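Local coordinates for protein agmatine N-acetyltransferase (PDB 7CIW) that transfers an acetyl group from acetyl-CoA to the primary amine of agmatine, and probably acylates arylalkylamines such as dopamine and serotonin, at residues R187-L192 with G196-R201; H29-E34 with E51-N56; Q160-D165 with L178-I183. The protein carries 1 engineered substitution. One frame throughout, in Å; residues are numbered along the deposited sequence.

In the fold
Contacts 2 and 3 border the ligand cleft of a GNAT-fold acetyltransferase, and contact 1 lies at the edge of the fold. Contact 2, nearest the middle of the chain, brings helix 19-30 and the loop after it up to helix 47-54, and it touches both coenzyme A and acetylagmatine. Contact 3, about 20 Å away between centres, reaches the acetyl end of the same product through strand 161-166; the nearest atoms of the two are about 6 Å apart. Contact 1 ties together the loop that follows strand 181-187, the strand in which contact 3 ends. The side chain of Tyr188 comes to about 7 Å from either ligand, and the nearest atoms of contacts 1 and 2 are about 6 Å apart.

Contact 1: residues R187-L192 with G196-R201; sequences RYVDHL and GQQVIR
Leu192 and Gln198, the two residues with most surface buried here, sit opposite each other in a single beta bridge. CD2 of Leu192 lies against Gln198 CA at 3.7 Å, while its CD1 reaches out over Gly196. Leu192 CA lies 3.3 Å from Gln197 O, a CA-H...O contact. One backbone hydrogen bond closes the pairing: Val199 N donates to His191 O, nearly straight at 172° and in the carbonyl plane. Val199 also sets CG2 beside CD2 of the His191 ring. Gln198 turns the other way, towards the 3-10 turn 188-190. With CG anti to the backbone N (chi1 -177°) and an extended chain beyond, it lies along the turn, CG 3.5 Å from Tyr188 O, and runs alongside Val189, whose CA meets OE1. Its NE2 bends back to its own segment, donating to Ile200 O at 2.8 Å. Both segments belong to the long loop joining strands 181-187 and 208-215, antiparallel neighbours at the edge of the GNAT sheet, so the contact folds this connection back on itself. A leucine in place of Gln198 would probably leave Ile200 O without its side-chain donor and open a gap beside Val189 where the carboxamide lies. Between the segments a water accepts from Ile200 N at 2.7 Å and donates to Tyr188 O and His191 O, although more acceptors are in reach than it has protons. Tyr188 completes the inner end: its CB lies beside Ile200 O, and ring atom CD1 packs on Ile200 CB at 4.1 Å. Both side chains rest on Leu106 of helix 99-114 and Leu36, and the buried phenol bonds to the backbone O of Thr167, a residue of the coenzyme A site.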
loop_
_atom_site.group_PDB
_atom_site.type_symbol
_atom_site.label_atom_id
_atom_site.label_comp_id
_atom_site.label_asym_id
_atom_site.label_seq_id
_atom_site.Cartn_x
_atom_site.Cartn_y
_atom_site.Cartn_z
ATOM N N ARG A 187 5.011 -8.554 14.135
ATOM C CA ARG A 187 4.155 -9.729 14.074
ATOM C C ARG A 187 2.746 -9.393 14.529
ATOM O O ARG A 187 2.553 -8.683 15.519
ATOM C CB ARG A 187 4.708 -10.851 14.948
ATOM C CG ARG A 187 6.090 -11.313 14.543
ATOM C CD ARG A 187 6.450 -12.595 15.290
ATOM N NE ARG A 187 6.431 -13.747 14.390
ATOM C CZ ARG A 187 5.445 -14.639 14.325
ATOM N NH1 ARG A 187 4.384 -14.525 15.113
ATOM N NH2 ARG A 187 5.516 -15.646 13.466
ATOM N N TYR A 188 1.757 -9.934 13.815
ATOM C CA TYR A 188 0.375 -9.570 14.111
ATOM C C TYR A 188 -0.041 -10.024 15.499
ATOM O O TYR A 188 -0.824 -9.331 16.159
ATOM C CB TYR A 188 -0.573 -10.155 13.065
ATOM C CG TYR A 188 -0.324 -9.589 11.686
ATOM C CD1 TYR A 188 -0.417 -8.229 11.452
ATOM C CD2 TYR A 188 0.026 -10.413 10.633
ATOM C CE1 TYR A 188 -0.185 -7.707 10.202
ATOM C CE2 TYR A 188 0.259 -9.895 9.370
ATOM C CZ TYR A 188 0.155 -8.539 9.171
ATOM O OH TYR A 188 0.382 -8.007 7.920
ATOM N N VAL A 189 0.470 -11.168 15.964
ATOM C CA VAL A 189 0.099 -11.626 17.305
ATOM C C VAL A 189 0.627 -10.704 18.398
ATOM O O VAL A 189 0.133 -10.752 19.533
ATOM C CB VAL A 189 0.600 -13.054 17.579
ATOM C CG1 VAL A 189 -0.076 -14.047 16.657
ATOM C CG2 VAL A 189 2.111 -13.134 17.450
ATOM N N ASP A 190 1.635 -9.891 18.098
ATOM C CA ASP A 190 2.246 -8.991 19.069
ATOM C C ASP A 190 1.544 -7.644 19.155
ATOM O O ASP A 190 1.909 -6.835 20.014
ATOM C CB ASP A 190 3.725 -8.742 18.723
ATOM C CG ASP A 190 4.589 -9.991 18.853
ATOM O OD1 ASP A 190 4.200 -10.926 19.593
ATOM O OD2 ASP A 190 5.678 -10.019 18.231
ATOM N N HIS A 191 0.567 -7.362 18.285
ATOM C CA HIS A 191 -0.052 -6.039 18.222
ATOM C C HIS A 191 -1.460 -6.089 18.813
ATOM O O HIS A 191 -2.378 -6.641 18.201
ATOM C CB HIS A 191 -0.084 -5.491 16.793
ATOM C CG HIS A 191 -0.574 -4.080 16.723
ATOM N ND1 HIS A 191 0.205 -3.010 17.100
ATOM C CD2 HIS A 191 -1.778 -3.568 16.376
ATOM C CE1 HIS A 191 -0.490 -1.893 16.965
ATOM N NE2 HIS A 191 -1.700 -2.206 16.535
ATOM N N LEU A 192 -1.631 -5.498 19.994
ATOM C CA LEU A 192 -2.915 -5.485 20.685
ATOM C C LEU A 192 -3.517 -4.089 20.690
ATOM O O LEU A 192 -2.826 -3.096 20.471
ATOM C CB LEU A 192 -2.768 -5.952 22.135
ATOM C CG LEU A 192 -1.932 -7.201 22.352
ATOM C CD1 LEU A 192 -1.873 -7.483 23.842
ATOM C CD2 LEU A 192 -2.562 -8.352 21.594
ATOM N N GLY A 196 -6.405 -5.138 25.216
ATOM C CA GLY A 196 -5.670 -6.383 25.230
ATOM C C GLY A 196 -6.072 -7.395 24.183
ATOM O O GLY A 196 -5.678 -8.557 24.298
ATOM N N GLN A 197 -6.837 -6.996 23.172
ATOM C CA GLN A 197 -7.279 -7.893 22.112
ATOM C C GLN A 197 -6.375 -7.731 20.901
ATOM O O GLN A 197 -5.986 -6.614 20.563
ATOM C CB GLN A 197 -8.720 -7.593 21.705
ATOM C CG GLN A 197 -9.729 -7.677 22.829
ATOM C CD GLN A 197 -11.127 -7.946 22.308
ATOM O OE1 GLN A 197 -12.119 -7.668 22.979
ATOM N NE2 GLN A 197 -11.210 -8.486 21.094
ATOM N N GLN A 198 -6.041 -8.845 20.250
ATOM C CA GLN A 198 -5.233 -8.770 19.038
ATOM C C GLN A 198 -5.987 -8.012 17.949
ATOM O O GLN A 198 -7.138 -8.327 17.644
ATOM C CB GLN A 198 -4.867 -10.174 18.558
ATOM C CG GLN A 198 -3.970 -10.201 17.332
ATOM C CD GLN A 198 -3.585 -11.605 16.932
ATOM O OE1 GLN A 198 -3.466 -12.489 17.781
ATOM N NE2 GLN A 198 -3.358 -11.820 15.631
ATOM N N VAL A 199 -5.336 -7.003 17.362
ATOM C CA VAL A 199 -6.048 -6.105 16.454
ATOM C C VAL A 199 -6.326 -6.796 15.122
ATOM O O VAL A 199 -7.474 -6.867 14.667
ATOM C CB VAL A 199 -5.259 -4.799 16.262
ATOM C CG1 VAL A 199 -5.901 -3.954 15.173
ATOM C CG2 VAL A 199 -5.213 -4.028 17.569
ATOM N N ILE A 200 -5.286 -7.316 14.484
ATOM C CA ILE A 200 -5.389 -7.906 13.156
ATOM C C ILE A 200 -5.197 -9.405 13.288
ATOM O O ILE A 200 -4.213 -9.853 13.886
ATOM C CB ILE A 200 -4.342 -7.317 12.198
ATOM C CG1 ILE A 200 -4.179 -5.814 12.427
ATOM C CG2 ILE A 200 -4.724 -7.616 10.766
ATOM C CD1 ILE A 200 -5.248 -4.989 11.772
ATOM N N ARG A 201 -6.120 -10.185 12.708
ATOM C CA ARG A 201 -5.981 -11.640 12.629
ATOM C C ARG A 201 -6.082 -12.083 11.174
ATOM O O ARG A 201 -7.153 -12.504 10.714
ATOM C CB ARG A 201 -7.026 -12.361 13.477
ATOM C CG ARG A 201 -6.611 -13.798 13.801
ATOM C CD ARG A 201 -7.808 -14.725 13.955
ATOM N NE ARG A 201 -8.278 -14.771 15.333
ATOM C CZ ARG A 201 -9.510 -15.127 15.683
ATOM N NH1 ARG A 201 -10.392 -15.463 14.749
ATOM N NH2 ARG A 201 -9.860 -15.142 16.966
HETATM O O HOH W 1 -2.776 -7.331 15.493
#

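Contact 2: residues H29-E34 with E51-N56; sequences HYYPEE and EFLLSN. With G0R (N-(4-carbamimidamidobutyl)ethanamide), chain C; COA (coenzyme A), chain B.
Tyr30, on helix 19-30, turns its ring between Leu53 and the ligands, with CE2 4.3 Å from Leu53 CD1. Its CG is anti to the backbone N (chi1 172°), which carries the phenol to the product: Tyr30 OH donates to the acetyl oxygen O3 of acetylagmatine at 2.7 Å, and that oxygen lies at the ring edge, in plane. CD1 on the same ring meets C6P of coenzyme A. Tyr31 comes next and approaches Leu53 from the opposite direction. Its OH is 3.2 Å from Leu53 CD1, a close van der Waals contact between hydroxyl oxygen and methyl; the hydroxyl's hydrogen bond is with Asp49 OD1, itself a partner of the ligand. Tyr30 CD2 lies over one face of the Tyr31 ring, towards its rim, and N12 of the guanidinium group stands 3.8 Å from Tyr31 CE1, at the ring edge. Further along, Glu33 lays CB against C7P of the cofactor, its carboxylate salt-bridged to Arg138. Glu34, its chain bent at chi2 (-81°), bonds Thr37 OG1 through OE1, which passes 3.2 Å from C8 of the product; OE2 caps the following helix at Leu36 N and also bonds Thr167. With Leu53 behind them, Tyr30 at the acetyl end beside coenzyme A and Tyr31 at the guanidinium end line the product side of the GNAT active-site cleft.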
loop_
_atom_site.group_PDB
_atom_site.type_symbol
_atom_site.label_atom_id
_atom_site.label_comp_id
_atom_site.label_asym_id
_atom_site.label_seq_id
_atom_site.Cartn_x
_atom_site.Cartn_y
_atom_site.Cartn_z
ATOM N N HIS A 29 -10.407 -7.289 -5.943
ATOM C CA HIS A 29 -9.205 -8.105 -6.000
ATOM C C HIS A 29 -8.076 -7.639 -5.095
ATOM O O HIS A 29 -7.041 -8.311 -5.032
ATOM C CB HIS A 29 -8.689 -8.182 -7.445
ATOM C CG HIS A 29 -9.645 -8.851 -8.379
ATOM N ND1 HIS A 29 -10.174 -10.099 -8.129
ATOM C CD2 HIS A 29 -10.190 -8.437 -9.547
ATOM C CE1 HIS A 29 -10.996 -10.430 -9.110
ATOM N NE2 HIS A 29 -11.022 -9.439 -9.983
ATOM N N TYR A 30 -8.231 -6.514 -4.408
ATOM C CA TYR A 30 -7.243 -6.067 -3.438
ATOM C C TYR A 30 -7.755 -6.256 -2.019
ATOM O O TYR A 30 -7.203 -7.050 -1.253
ATOM C CB TYR A 30 -6.885 -4.595 -3.677
ATOM C CG TYR A 30 -6.020 -4.005 -2.589
ATOM C CD1 TYR A 30 -4.670 -4.344 -2.486
ATOM C CD2 TYR A 30 -6.548 -3.106 -1.664
ATOM C CE1 TYR A 30 -3.874 -3.813 -1.488
ATOM C CE2 TYR A 30 -5.753 -2.569 -0.659
ATOM C CZ TYR A 30 -4.420 -2.927 -0.580
ATOM O OH TYR A 30 -3.634 -2.389 0.412
ATOM N N TYR A 31 -8.827 -5.555 -1.672
ATOM C CA TYR A 31 -9.324 -5.573 -0.300
ATOM C C TYR A 31 -9.712 -6.953 0.228
ATOM O O TYR A 31 -9.439 -7.221 1.408
ATOM C CB TYR A 31 -10.516 -4.627 -0.204
ATOM C CG TYR A 31 -10.203 -3.156 -0.046
ATOM C CD1 TYR A 31 -9.560 -2.669 1.094
ATOM C CD2 TYR A 31 -10.610 -2.241 -1.011
ATOM C CE1 TYR A 31 -9.322 -1.309 1.257
ATOM C CE2 TYR A 31 -10.381 -0.877 -0.854
ATOM C CZ TYR A 31 -9.746 -0.418 0.285
ATOM O OH TYR A 31 -9.528 0.927 0.448
ATOM N N PRO A 32 -10.360 -7.844 -0.531
ATOM C CA PRO A 32 -10.768 -9.130 0.066
ATOM C C PRO A 32 -9.609 -9.994 0.531
ATOM O O PRO A 32 -9.794 -10.791 1.459
ATOM C CB PRO A 32 -11.562 -9.810 -1.062
ATOM C CG PRO A 32 -12.055 -8.661 -1.896
ATOM C CD PRO A 32 -10.925 -7.680 -1.885
ATOM N N GLU A 33 -8.416 -9.838 -0.051
ATOM C CA GLU A 33 -7.262 -10.666 0.289
ATOM C C GLU A 33 -6.141 -9.910 0.990
ATOM O O GLU A 33 -5.228 -10.552 1.526
ATOM C CB GLU A 33 -6.699 -11.331 -0.973
ATOM C CG GLU A 33 -7.716 -12.161 -1.731
ATOM C CD GLU A 33 -7.235 -12.537 -3.113
ATOM O OE1 GLU A 33 -6.316 -13.381 -3.204
ATOM O OE2 GLU A 33 -7.767 -11.979 -4.101
ATOM N N GLU A 34 -6.179 -8.587 1.015
ATOM C CA GLU A 34 -5.157 -7.841 1.736
ATOM C C GLU A 34 -5.218 -8.202 3.220
ATOM O O GLU A 34 -6.301 -8.148 3.822
ATOM C CB GLU A 34 -5.355 -6.343 1.529
ATOM C CG GLU A 34 -4.177 -5.513 2.005
ATOM C CD GLU A 34 -4.223 -5.297 3.493
ATOM O OE1 GLU A 34 -5.303 -4.927 3.993
ATOM O OE2 GLU A 34 -3.193 -5.521 4.168
ATOM N N GLU A 51 -11.678 6.270 0.927
ATOM C CA GLU A 51 -11.420 7.672 0.621
ATOM C C GLU A 51 -9.940 8.009 0.755
ATOM O O GLU A 51 -9.401 8.789 -0.041
ATOM C CB GLU A 51 -12.264 8.560 1.535
ATOM C CG GLU A 51 -13.726 8.615 1.132
ATOM C CD GLU A 51 -14.548 9.511 2.038
ATOM O OE1 GLU A 51 -13.982 10.489 2.579
ATOM O OE2 GLU A 51 -15.757 9.234 2.206
ATOM N N PHE A 52 -9.262 7.433 1.748
ATOM C CA PHE A 52 -7.840 7.716 1.890
ATOM C C PHE A 52 -7.057 7.214 0.686
ATOM O O PHE A 52 -6.185 7.919 0.164
ATOM C CB PHE A 52 -7.266 7.096 3.153
ATOM C CG PHE A 52 -5.767 7.112 3.155
ATOM C CD1 PHE A 52 -5.091 8.325 3.173
ATOM C CD2 PHE A 52 -5.038 5.946 3.034
ATOM C CE1 PHE A 52 -3.710 8.374 3.138
ATOM C CE2 PHE A 52 -3.645 5.990 2.995
ATOM C CZ PHE A 52 -2.989 7.213 3.045
ATOM N N LEU A 53 -7.328 5.982 0.249
ATOM C CA LEU A 53 -6.640 5.491 -0.941
ATOM C C LEU A 53 -6.856 6.440 -2.107
ATOM O O LEU A 53 -5.903 6.838 -2.788
ATOM C CB LEU A 53 -7.114 4.075 -1.289
ATOM C CG LEU A 53 -6.563 2.971 -0.384
ATOM C CD1 LEU A 53 -6.784 1.601 -1.014
ATOM C CD2 LEU A 53 -5.082 3.199 -0.090
ATOM N N LEU A 54 -8.108 6.856 -2.325
ATOM C CA LEU A 54 -8.397 7.709 -3.465
ATOM C C LEU A 54 -7.823 9.108 -3.294
ATOM O O LEU A 54 -7.615 9.803 -4.294
ATOM C CB LEU A 54 -9.908 7.765 -3.696
ATOM C CG LEU A 54 -10.518 6.437 -4.154
ATOM C CD1 LEU A 54 -12.028 6.619 -4.399
ATOM C CD2 LEU A 54 -9.808 5.877 -5.406
ATOM N N SER A 55 -7.542 9.528 -2.058
ATOM C CA SER A 55 -6.930 10.834 -1.841
ATOM C C SER A 55 -5.526 10.925 -2.428
ATOM O O SER A 55 -4.969 12.024 -2.501
ATOM C CB SER A 55 -6.891 11.162 -0.347
ATOM O OG SER A 55 -5.873 10.448 0.333
ATOM N N ASN A 56 -4.943 9.806 -2.850
ATOM C CA ASN A 56 -3.630 9.831 -3.468
ATOM C C ASN A 56 -3.682 10.042 -4.968
ATOM O O ASN A 56 -2.644 10.341 -5.568
ATOM C CB ASN A 56 -2.885 8.524 -3.162
ATOM C CG ASN A 56 -2.602 8.374 -1.711
ATOM O OD1 ASN A 56 -1.708 9.029 -1.170
ATOM N ND2 ASN A 56 -3.378 7.527 -1.045
HETATM C C10 G0R C . -5.958 -0.294 3.765
HETATM N N12 G0R C . -6.914 -1.315 4.176
HETATM C C1 G0R C . 1.151 -2.157 -0.494
HETATM C C2 G0R C . -0.023 -2.563 0.394
HETATM C C5 G0R C . -0.997 -2.795 2.715
HETATM C C6 G0R C . -1.730 -1.556 3.235
HETATM C C7 G0R C . -2.754 -1.888 4.326
HETATM C C8 G0R C . -4.224 -1.882 3.889
HETATM N N4 G0R C . 0.095 -2.424 1.831
HETATM N N9 G0R C . -4.736 -0.553 3.639
HETATM N N11 G0R C . -6.412 1.046 3.487
HETATM O O3 G0R C . -1.024 -2.974 -0.093
HETATM N N1A COA B . -1.615 -16.125 -3.413
HETATM C C2A COA B . -0.930 -17.242 -3.785
HETATM N N3A COA B . 0.173 -17.144 -4.599
HETATM C C4A COA B . 0.587 -15.945 -5.038
HETATM C C5A COA B . -0.094 -14.848 -4.674
HETATM C C6A COA B . -1.198 -14.951 -3.852
HETATM N N6A COA B . -2.238 -14.057 -3.197
HETATM N N7A COA B . 0.491 -13.754 -5.225
HETATM C C8A COA B . 1.544 -14.167 -5.944
HETATM N N9A COA B . 1.604 -15.501 -5.820
HETATM C C1B COA B . 2.396 -16.455 -6.336
HETATM C C2B COA B . 2.253 -16.362 -7.876
HETATM O O2B COA B . 1.064 -17.093 -8.372
HETATM C C3B COA B . 3.428 -16.798 -8.372
HETATM O O3B COA B . 3.627 -18.235 -8.289
HETATM P P3B COA B . 3.255 -19.292 -9.518
HETATM O O7A COA B . 3.420 -18.613 -10.864
HETATM O O8A COA B . 4.109 -20.556 -9.386
HETATM O O9A COA B . 1.793 -19.656 -9.299
HETATM C C4B COA B . 4.530 -16.228 -7.310
HETATM O O4B COA B . 3.909 -16.089 -6.145
HETATM C C5B COA B . 5.157 -14.939 -7.783
HETATM O O5B COA B . 4.119 -14.121 -8.304
HETATM P P1A COA B . 4.321 -12.463 -8.448
HETATM O O1A COA B . 5.514 -11.928 -7.651
HETATM O O2A COA B . 4.378 -12.095 -9.923
HETATM O O3A COA B . 2.972 -11.846 -7.750
HETATM P P2A COA B . 1.963 -10.711 -8.375
HETATM O O4A COA B . 1.220 -11.268 -9.552
HETATM O O5A COA B . 2.744 -9.455 -8.687
HETATM O O6A COA B . 0.934 -10.508 -7.107
HETATM C CBP COA B . 0.328 -9.372 -5.182
HETATM C CCP COA B . 1.451 -10.084 -5.890
HETATM C CDP COA B . 0.065 -8.029 -5.946
HETATM C CEP COA B . 0.725 -9.075 -3.729
HETATM C CAP COA B . -0.890 -10.293 -5.180
HETATM O OAP COA B . -0.613 -11.401 -4.359
HETATM C C9P COA B . -2.179 -9.630 -4.654
HETATM O O9P COA B . -2.829 -8.874 -5.309
HETATM N N8P COA B . -2.627 -9.984 -3.323
HETATM C C7P COA B . -3.881 -9.451 -2.758
HETATM C C6P COA B . -3.787 -7.958 -2.222
HETATM C C5P COA B . -2.560 -7.892 -1.346
HETATM O O5P COA B . -2.395 -8.640 -0.418
HETATM N N4P COA B . -1.572 -6.835 -1.706
HETATM C C3P COA B . -0.303 -6.636 -1.024
HETATM C C2P COA B . -0.462 -6.147 0.416
HETATM S S1P COA B . 1.268 -5.786 0.849
#

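Contact 3: residues Q160-D165 with L178-I183; sequences QLVSVD and LGYQLI. With G0R (N-(4-carbamimidamidobutyl)ethanamide), chain C.
Ser163 OG is held by a hydrogen bond with His127 and a weak one with Lys80; this side chain leaves strand 161-166 away from Tyr180, while its neighbours Val162 and Val164 turn towards it. The phenol ring of Tyr180 spans the two valines. Val162 CG1 comes to the ring edge near its plane, 3.5 Å from Tyr180 OH. Val164 crosses the tyrosine at about a right angle, its CG1 4.0 Å from CE2. For this Val164 holds CG1 between the backbone N and the carbonyl carbon (chi1 58°), a position that sends CG2 to the ligand, 3.7 Å from the acetyl methyl C1. At the end of the segment, Asp165 O receives a weak hydrogen bond of 3.1 Å from the amide N4 of acetylagmatine; its carboxylate bonds Thr211. The Tyr180 ring arrives by way of a Schellman motif at Gly179, which ends helix 169-177 with positive phi. Strand, helix and strand 181-187 form a beta-alpha-beta unit with strand 208-215 inserted between its strands, and Tyr180 also packs on Leu214 of that strand and on Met147. Tyr180 thus meets the two valines by van der Waals contact alone. The polar side chains of the strand bond to neighbouring strands, its link to the product is a weak bond to a backbone carbonyl, and the second methyl of Val164 forms part of the apolar wall beside C1.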
loop_
_atom_site.group_PDB
_atom_site.type_symbol
_atom_site.label_atom_id
_atom_site.label_comp_id
_atom_site.label_asym_id
_atom_site.label_seq_id
_atom_site.Cartn_x
_atom_site.Cartn_y
_atom_site.Cartn_z
ATOM N N GLN A 160 13.987 10.516 -2.701
ATOM C CA GLN A 160 15.191 9.704 -2.602
ATOM C C GLN A 160 14.911 8.316 -2.051
ATOM O O GLN A 160 15.836 7.509 -1.916
ATOM C CB GLN A 160 16.228 10.419 -1.732
ATOM C CG GLN A 160 16.678 11.759 -2.336
ATOM C CD GLN A 160 17.405 12.626 -1.336
ATOM O OE1 GLN A 160 18.292 12.152 -0.631
ATOM N NE2 GLN A 160 17.029 13.900 -1.260
ATOM N N LEU A 161 13.652 8.008 -1.763
ATOM C CA LEU A 161 13.316 6.767 -1.088
ATOM C C LEU A 161 11.894 6.387 -1.460
ATOM O O LEU A 161 11.043 7.262 -1.622
ATOM C CB LEU A 161 13.442 6.916 0.432
ATOM C CG LEU A 161 13.481 5.624 1.254
ATOM C CD1 LEU A 161 14.826 4.914 1.067
ATOM C CD2 LEU A 161 13.222 5.927 2.734
ATOM N N VAL A 162 11.665 5.080 -1.614
ATOM C CA VAL A 162 10.331 4.484 -1.702
ATOM C C VAL A 162 10.181 3.557 -0.508
ATOM O O VAL A 162 11.128 2.850 -0.159
ATOM C CB VAL A 162 10.122 3.694 -3.012
ATOM C CG1 VAL A 162 8.741 3.018 -3.045
ATOM C CG2 VAL A 162 10.306 4.595 -4.223
ATOM N N SER A 163 9.010 3.566 0.126
ATOM C CA SER A 163 8.733 2.652 1.233
ATOM C C SER A 163 7.421 1.924 0.986
ATOM O O SER A 163 6.554 2.404 0.255
ATOM C CB SER A 163 8.677 3.379 2.579
ATOM O OG SER A 163 7.703 4.421 2.566
ATOM N N VAL A 164 7.276 0.753 1.614
ATOM C CA VAL A 164 6.060 -0.040 1.441
ATOM C C VAL A 164 5.904 -0.993 2.625
ATOM O O VAL A 164 6.878 -1.626 3.050
ATOM C CB VAL A 164 6.087 -0.786 0.087
ATOM C CG1 VAL A 164 7.330 -1.705 -0.022
ATOM C CG2 VAL A 164 4.794 -1.578 -0.134
ATOM N N ASP A 165 4.697 -1.062 3.203
ATOM C CA ASP A 165 4.405 -2.000 4.290
ATOM C C ASP A 165 3.843 -3.278 3.685
ATOM O O ASP A 165 2.659 -3.353 3.359
ATOM C CB ASP A 165 3.405 -1.414 5.286
ATOM C CG ASP A 165 3.877 -0.117 5.915
ATOM O OD1 ASP A 165 5.090 0.020 6.176
ATOM O OD2 ASP A 165 3.022 0.765 6.159
ATOM N N LEU A 178 12.831 -7.192 -6.308
ATOM C CA LEU A 178 13.148 -5.876 -6.843
ATOM C C LEU A 178 14.367 -5.235 -6.184
ATOM O O LEU A 178 14.808 -4.173 -6.639
ATOM C CB LEU A 178 11.932 -4.957 -6.681
ATOM C CG LEU A 178 10.744 -5.365 -7.549
ATOM C CD1 LEU A 178 9.548 -4.451 -7.293
ATOM C CD2 LEU A 178 11.122 -5.356 -9.035
ATOM N N GLY A 179 14.924 -5.843 -5.142
ATOM C CA GLY A 179 16.078 -5.277 -4.473
ATOM C C GLY A 179 15.775 -4.321 -3.343
ATOM O O GLY A 179 16.665 -3.565 -2.936
ATOM N N TYR A 180 14.550 -4.312 -2.829
ATOM C CA TYR A 180 14.263 -3.520 -1.644
ATOM C C TYR A 180 14.928 -4.156 -0.428
ATOM O O TYR A 180 15.251 -5.350 -0.423
ATOM C CB TYR A 180 12.759 -3.435 -1.390
ATOM C CG TYR A 180 11.946 -2.510 -2.271
ATOM C CD1 TYR A 180 11.964 -2.627 -3.652
ATOM C CD2 TYR A 180 11.112 -1.551 -1.700
ATOM C CE1 TYR A 180 11.193 -1.783 -4.452
ATOM C CE2 TYR A 180 10.336 -0.718 -2.490
ATOM C CZ TYR A 180 10.385 -0.840 -3.853
ATOM O OH TYR A 180 9.617 -0.003 -4.631
ATOM N N GLN A 181 15.119 -3.357 0.618
ATOM C CA GLN A 181 15.706 -3.844 1.864
ATOM C C GLN A 181 14.690 -3.787 2.998
ATOM O O GLN A 181 13.967 -2.803 3.154
ATOM C CB GLN A 181 16.944 -3.029 2.253
ATOM C CG GLN A 181 18.120 -3.185 1.300
ATOM C CD GLN A 181 18.324 -1.954 0.448
ATOM O OE1 GLN A 181 18.575 -0.864 0.966
ATOM N NE2 GLN A 181 18.216 -2.116 -0.868
ATOM N N LEU A 182 14.673 -4.844 3.805
ATOM C CA LEU A 182 13.786 -4.913 4.960
ATOM C C LEU A 182 14.267 -3.984 6.068
ATOM O O LEU A 182 15.452 -3.988 6.410
ATOM C CB LEU A 182 13.749 -6.348 5.480
ATOM C CG LEU A 182 12.962 -6.618 6.755
ATOM C CD1 LEU A 182 11.476 -6.434 6.487
ATOM C CD2 LEU A 182 13.270 -8.040 7.233
ATOM N N ILE A 183 13.347 -3.226 6.679
ATOM C CA ILE A 183 13.758 -2.328 7.757
ATOM C C ILE A 183 12.961 -2.526 9.042
ATOM O O ILE A 183 13.345 -1.987 10.087
ATOM C CB ILE A 183 13.689 -0.846 7.339
ATOM C CG1 ILE A 183 12.260 -0.425 7.005
ATOM C CG2 ILE A 183 14.640 -0.548 6.171
ATOM C CD1 ILE A 183 12.069 1.078 7.067
HETATM C C10 G0R C . -5.958 -0.294 3.765
HETATM N N12 G0R C . -6.914 -1.315 4.176
HETATM C C1 G0R C . 1.151 -2.157 -0.494
HETATM C C2 G0R C . -0.023 -2.563 0.394
HETATM C C5 G0R C . -0.997 -2.795 2.715
HETATM C C6 G0R C . -1.730 -1.556 3.235
HETATM C C7 G0R C . -2.754 -1.888 4.326
HETATM C C8 G0R C . -4.224 -1.882 3.889
HETATM N N4 G0R C . 0.095 -2.424 1.831
HETATM N N9 G0R C . -4.736 -0.553 3.639
HETATM N N11 G0R C . -6.412 1.046 3.487
HETATM O O3 G0R C . -1.024 -2.974 -0.093
#